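Local coordinates for beta-lactamase inhibitory protein BLIP-I (PDB 3GMV) that inhibits beta-lactamases, probably by binding them through the concave face of its antiparallel sheet, at residues 126-139 and 145-156. Sequence-based numbering, arbitrary orientation.
Sequences YCAAATGLFPPSAS and GVLTYRYQRSLT
Arg153 reaches over from the edge strand and takes hold of the carbonyl of Pro135, in the loop just before strand 137-143, side-on: NE and NH1 both donate to Pro135 O, NE at 2.6 Å and NH1 at 2.7 Å, with the oxygen at the guanidinium edge, close to its plane. Both bonds are bent, the N-H...O angle at NE being 141°, as expected when two nitrogens share one acceptor. CG lies between the backbone N and the carbonyl carbon (chi1 62°), and the chain then runs extended to NE, which carries the group over Ser137, whose CB packs against one guanidinium face. NH1 also comes to the edge of the Tyr126 ring, 2.6 Å from its OH, the ring and guanidinium planes standing 60° apart. Tyr126 sits one strand further in, so this one side chain reaches from the edge strand over Ser137 to the strand beyond.

On the other face, Leu155, just after the end of strand 146-153, lays its branches against Ala129 and Ala138. Its CD2 meets Ala129 CB at 3.8 Å, while CD1 lies 4.1 Å from Ala138 CB; Leu81 and Tyr84 of helix 81-84 pack on the same leucine. Gln152, bent at chi2, turns OE1 back to accept from Leu155 N at 2.9 Å, tying the backbone after the strand to a side chain within it.

Between these two faces the backbones pair in antiparallel register. Ser137 with Arg153 and Ser139 with Tyr151 are hydrogen-bonded pairs, and Ala138 with Gln152 is the non-hydrogen-bonded pair between them. This is the open end of the C-terminal beta hairpin, whose last strand forms an edge of the antiparallel sheet in the two-layer alpha/beta sandwich of BLIP-I.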
loop_
_atom_site.group_PDB
_atom_site.type_symbol
_atom_site.label_atom_id
_atom_site.label_comp_id
_atom_site.label_asym_id
_atom_site.label_seq_id
_atom_site.Cartn_x
_atom_site.Cartn_y
_atom_site.Cartn_z
ATOM N N TYR A 126 1.946 5.746 3.590
ATOM C CA TYR A 126 3.322 5.858 4.018
ATOM C C TYR A 126 3.785 7.259 3.661
ATOM O O TYR A 126 3.689 7.695 2.508
ATOM C CB TYR A 126 4.127 4.826 3.249
ATOM C CG TYR A 126 5.637 4.994 3.315
ATOM C CD1 TYR A 126 6.352 4.696 4.463
ATOM C CD2 TYR A 126 6.346 5.465 2.204
ATOM C CE1 TYR A 126 7.770 4.834 4.490
ATOM C CE2 TYR A 126 7.728 5.601 2.234
ATOM C CZ TYR A 126 8.423 5.290 3.364
ATOM O OH TYR A 126 9.796 5.467 3.346
ATOM N N CYS A 127 4.238 7.992 4.661
ATOM C CA CYS A 127 4.608 9.376 4.438
ATOM C C CYS A 127 6.107 9.578 4.667
ATOM O O CYS A 127 6.576 9.539 5.816
ATOM C CB CYS A 127 3.806 10.266 5.397
ATOM S SG CYS A 127 2.050 10.056 5.266
ATOM N N ALA A 128 6.862 9.823 3.598
ATOM C CA ALA A 128 8.332 9.953 3.734
ATOM C C ALA A 128 8.678 11.394 4.087
ATOM O O ALA A 128 8.096 12.315 3.536
ATOM C CB ALA A 128 9.002 9.592 2.415
ATOM N N ALA A 129 9.635 11.581 4.998
ATOM C CA ALA A 129 10.085 12.907 5.369
ATOM C C ALA A 129 11.127 13.454 4.382
ATOM O O ALA A 129 11.429 14.655 4.403
ATOM C CB ALA A 129 10.669 12.897 6.801
ATOM N N ALA A 130 11.669 12.586 3.532
ATOM C CA ALA A 130 12.738 13.004 2.608
ATOM C C ALA A 130 12.794 12.085 1.396
ATOM O O ALA A 130 12.171 11.036 1.377
ATOM C CB ALA A 130 14.096 13.014 3.341
ATOM N N THR A 131 13.474 12.516 0.337
ATOM C CA THR A 131 13.698 11.615 -0.796
ATOM C C THR A 131 14.706 10.538 -0.425
ATOM O O THR A 131 15.328 10.585 0.649
ATOM C CB THR A 131 14.240 12.395 -1.970
ATOM O OG1 THR A 131 15.423 13.087 -1.534
ATOM C CG2 THR A 131 13.212 13.401 -2.446
ATOM N N GLY A 132 14.860 9.543 -1.297
ATOM C CA GLY A 132 15.925 8.569 -1.153
ATOM C C GLY A 132 15.494 7.313 -0.448
ATOM O O GLY A 132 14.297 7.119 -0.181
ATOM N N LEU A 133 16.472 6.470 -0.121
ATOM C CA LEU A 133 16.215 5.184 0.520
ATOM C C LEU A 133 16.085 5.335 2.027
ATOM O O LEU A 133 16.849 6.082 2.668
ATOM C CB LEU A 133 17.350 4.188 0.241
ATOM C CG LEU A 133 17.448 3.518 -1.131
ATOM C CD1 LEU A 133 18.711 2.627 -1.171
ATOM C CD2 LEU A 133 16.212 2.684 -1.408
ATOM N N PHE A 134 15.147 4.588 2.585
ATOM C CA PHE A 134 14.970 4.508 4.017
ATOM C C PHE A 134 14.976 5.867 4.687
ATOM O O PHE A 134 15.681 6.074 5.646
ATOM C CB PHE A 134 15.998 3.543 4.618
ATOM C CG PHE A 134 15.751 2.110 4.209
ATOM C CD1 PHE A 134 14.607 1.442 4.659
ATOM C CD2 PHE A 134 16.605 1.454 3.335
ATOM C CE1 PHE A 134 14.341 0.124 4.282
ATOM C CE2 PHE A 134 16.345 0.140 2.944
ATOM C CZ PHE A 134 15.218 -0.524 3.418
ATOM N N PRO A 135 14.135 6.788 4.205
ATOM C CA PRO A 135 14.034 8.059 4.910
ATOM C C PRO A 135 13.267 7.915 6.237
ATOM O O PRO A 135 12.595 6.898 6.450
ATOM C CB PRO A 135 13.233 8.922 3.946
ATOM C CG PRO A 135 12.320 7.932 3.216
ATOM C CD PRO A 135 13.110 6.624 3.155
ATOM N N PRO A 136 13.373 8.913 7.130
ATOM C CA PRO A 136 12.454 8.977 8.268
ATOM C C PRO A 136 11.025 8.977 7.710
ATOM O O PRO A 136 10.813 9.456 6.612
ATOM C CB PRO A 136 12.779 10.335 8.904
ATOM C CG PRO A 136 14.232 10.648 8.440
ATOM C CD PRO A 136 14.231 10.111 7.024
ATOM N N SER A 137 10.059 8.412 8.428
ATOM C CA SER A 137 8.724 8.312 7.847
ATOM C C SER A 137 7.666 8.199 8.918
ATOM O O SER A 137 7.957 7.973 10.088
ATOM C CB SER A 137 8.616 7.098 6.913
ATOM O OG SER A 137 8.720 5.883 7.649
ATOM N N ALA A 138 6.432 8.388 8.487
ATOM C CA ALA A 138 5.283 7.998 9.303
ATOM C C ALA A 138 4.361 7.111 8.473
ATOM O O ALA A 138 4.324 7.212 7.234
ATOM C CB ALA A 138 4.550 9.241 9.821
ATOM N N SER A 139 3.627 6.235 9.157
ATOM C CA SER A 139 2.628 5.373 8.537
ATOM C C SER A 139 1.288 5.670 9.201
ATOM O O SER A 139 1.205 5.808 10.431
ATOM C CB SER A 139 2.961 3.903 8.792
ATOM O OG SER A 139 4.181 3.580 8.120
ATOM N N GLY A 145 -12.377 5.237 6.714
ATOM C CA GLY A 145 -12.124 6.666 6.807
ATOM C C GLY A 145 -11.830 7.188 8.193
ATOM O O GLY A 145 -11.932 8.400 8.423
ATOM N N VAL A 146 -11.443 6.286 9.101
ATOM C CA VAL A 146 -11.035 6.664 10.472
ATOM C C VAL A 146 -9.629 6.140 10.790
ATOM O O VAL A 146 -9.265 5.020 10.401
ATOM C CB VAL A 146 -12.031 6.138 11.509
ATOM C CG1 VAL A 146 -11.557 6.429 12.972
ATOM C CG2 VAL A 146 -13.451 6.709 11.217
ATOM N N LEU A 147 -8.821 6.957 11.468
ATOM C CA LEU A 147 -7.449 6.505 11.751
ATOM C C LEU A 147 -7.394 5.331 12.748
ATOM O O LEU A 147 -7.823 5.456 13.901
ATOM C CB LEU A 147 -6.566 7.686 12.210
ATOM C CG LEU A 147 -5.064 7.368 12.334
ATOM C CD1 LEU A 147 -4.427 7.148 10.945
ATOM C CD2 LEU A 147 -4.348 8.550 12.994
ATOM N N THR A 148 -6.902 4.176 12.297
ATOM C CA THR A 148 -6.822 2.985 13.146
ATOM C C THR A 148 -5.381 2.540 13.410
ATOM O O THR A 148 -5.156 1.617 14.193
ATOM C CB THR A 148 -7.646 1.813 12.537
ATOM O OG1 THR A 148 -7.240 1.638 11.174
ATOM C CG2 THR A 148 -9.144 2.155 12.547
ATOM N N TYR A 149 -4.402 3.177 12.756
ATOM C CA TYR A 149 -2.984 2.874 13.062
ATOM C C TYR A 149 -2.116 4.075 12.757
ATOM O O TYR A 149 -2.276 4.685 11.721
ATOM C CB TYR A 149 -2.473 1.704 12.211
ATOM C CG TYR A 149 -1.043 1.295 12.559
ATOM C CD1 TYR A 149 -0.752 0.682 13.770
ATOM C CD2 TYR A 149 0.000 1.540 11.689
ATOM C CE1 TYR A 149 0.540 0.283 14.102
ATOM C CE2 TYR A 149 1.349 1.157 12.031
ATOM C CZ TYR A 149 1.583 0.543 13.240
ATOM O OH TYR A 149 2.857 0.155 13.583
ATOM N N ARG A 150 -1.163 4.386 13.631
ATOM C CA ARG A 150 -0.210 5.459 13.338
ATOM C C ARG A 150 1.143 5.016 13.914
ATOM O O ARG A 150 1.196 4.424 14.996
ATOM C CB ARG A 150 -0.686 6.789 13.951
ATOM C CG ARG A 150 -1.058 6.689 15.477
ATOM C CD ARG A 150 -1.687 8.018 15.996
ATOM N NE ARG A 150 -0.729 9.126 16.167
ATOM C CZ ARG A 150 0.066 9.299 17.229
ATOM N NH1 ARG A 150 0.091 8.396 18.224
ATOM N NH2 ARG A 150 0.868 10.361 17.308
ATOM N N TYR A 151 2.209 5.266 13.177
ATOM C CA TYR A 151 3.550 4.902 13.614
ATOM C C TYR A 151 4.515 5.905 13.004
ATOM O O TYR A 151 4.277 6.395 11.888
ATOM C CB TYR A 151 3.889 3.493 13.111
ATOM C CG TYR A 151 5.174 2.967 13.679
ATOM C CD1 TYR A 151 5.207 2.440 14.972
ATOM C CD2 TYR A 151 6.346 2.987 12.941
ATOM C CE1 TYR A 151 6.387 1.964 15.504
ATOM C CE2 TYR A 151 7.531 2.499 13.484
ATOM C CZ TYR A 151 7.528 1.993 14.759
ATOM O OH TYR A 151 8.721 1.525 15.277
ATOM N N GLN A 152 5.617 6.198 13.695
ATOM C CA GLN A 152 6.675 6.976 13.065
ATOM C C GLN A 152 8.069 6.464 13.404
ATOM O O GLN A 152 8.305 5.913 14.472
ATOM C CB GLN A 152 6.560 8.478 13.374
ATOM C CG GLN A 152 6.906 8.850 14.806
ATOM C CD GLN A 152 8.405 9.045 15.024
ATOM O OE1 GLN A 152 9.170 9.275 14.083
ATOM N NE2 GLN A 152 8.816 8.963 16.261
ATOM N N ARG A 153 8.980 6.639 12.456
ATOM C CA ARG A 153 10.363 6.220 12.634
ATOM C C ARG A 153 11.278 7.375 12.276
ATOM O O ARG A 153 11.304 7.828 11.134
ATOM C CB ARG A 153 10.650 5.042 11.711
ATOM C CG ARG A 153 10.483 5.427 10.214
ATOM C CD ARG A 153 11.343 4.571 9.270
ATOM N NE ARG A 153 11.370 5.053 7.886
ATOM C CZ ARG A 153 10.922 4.346 6.836
ATOM N NH1 ARG A 153 10.998 4.846 5.598
ATOM N NH2 ARG A 153 10.425 3.119 7.017
ATOM N N SER A 154 11.995 7.877 13.281
ATOM C CA SER A 154 13.079 8.827 13.067
ATOM C C SER A 154 12.671 10.198 12.601
ATOM O O SER A 154 13.523 10.931 12.101
ATOM C CB SER A 154 14.117 8.274 12.068
ATOM O OG SER A 154 14.700 7.107 12.615
ATOM N N LEU A 155 11.399 10.573 12.762
ATOM C CA LEU A 155 11.000 11.921 12.360
ATOM C C LEU A 155 11.695 12.983 13.183
ATOM O O LEU A 155 12.006 12.758 14.358
ATOM C CB LEU A 155 9.489 12.116 12.479
ATOM C CG LEU A 155 8.635 11.355 11.467
ATOM C CD1 LEU A 155 7.171 11.679 11.787
ATOM C CD2 LEU A 155 8.999 11.705 10.004
ATOM N N THR A 156 11.881 14.150 12.574
ATOM C CA THR A 156 12.408 15.345 13.234
ATOM C C THR A 156 11.261 16.318 13.299
ATOM O O THR A 156 10.505 16.422 12.323
ATOM C CB THR A 156 13.478 16.056 12.351
ATOM O OG1 THR A 156 14.590 15.184 12.162
ATOM C CG2 THR A 156 13.982 17.333 13.034
ATOM O OXT THR A 156 11.082 17.012 14.294
#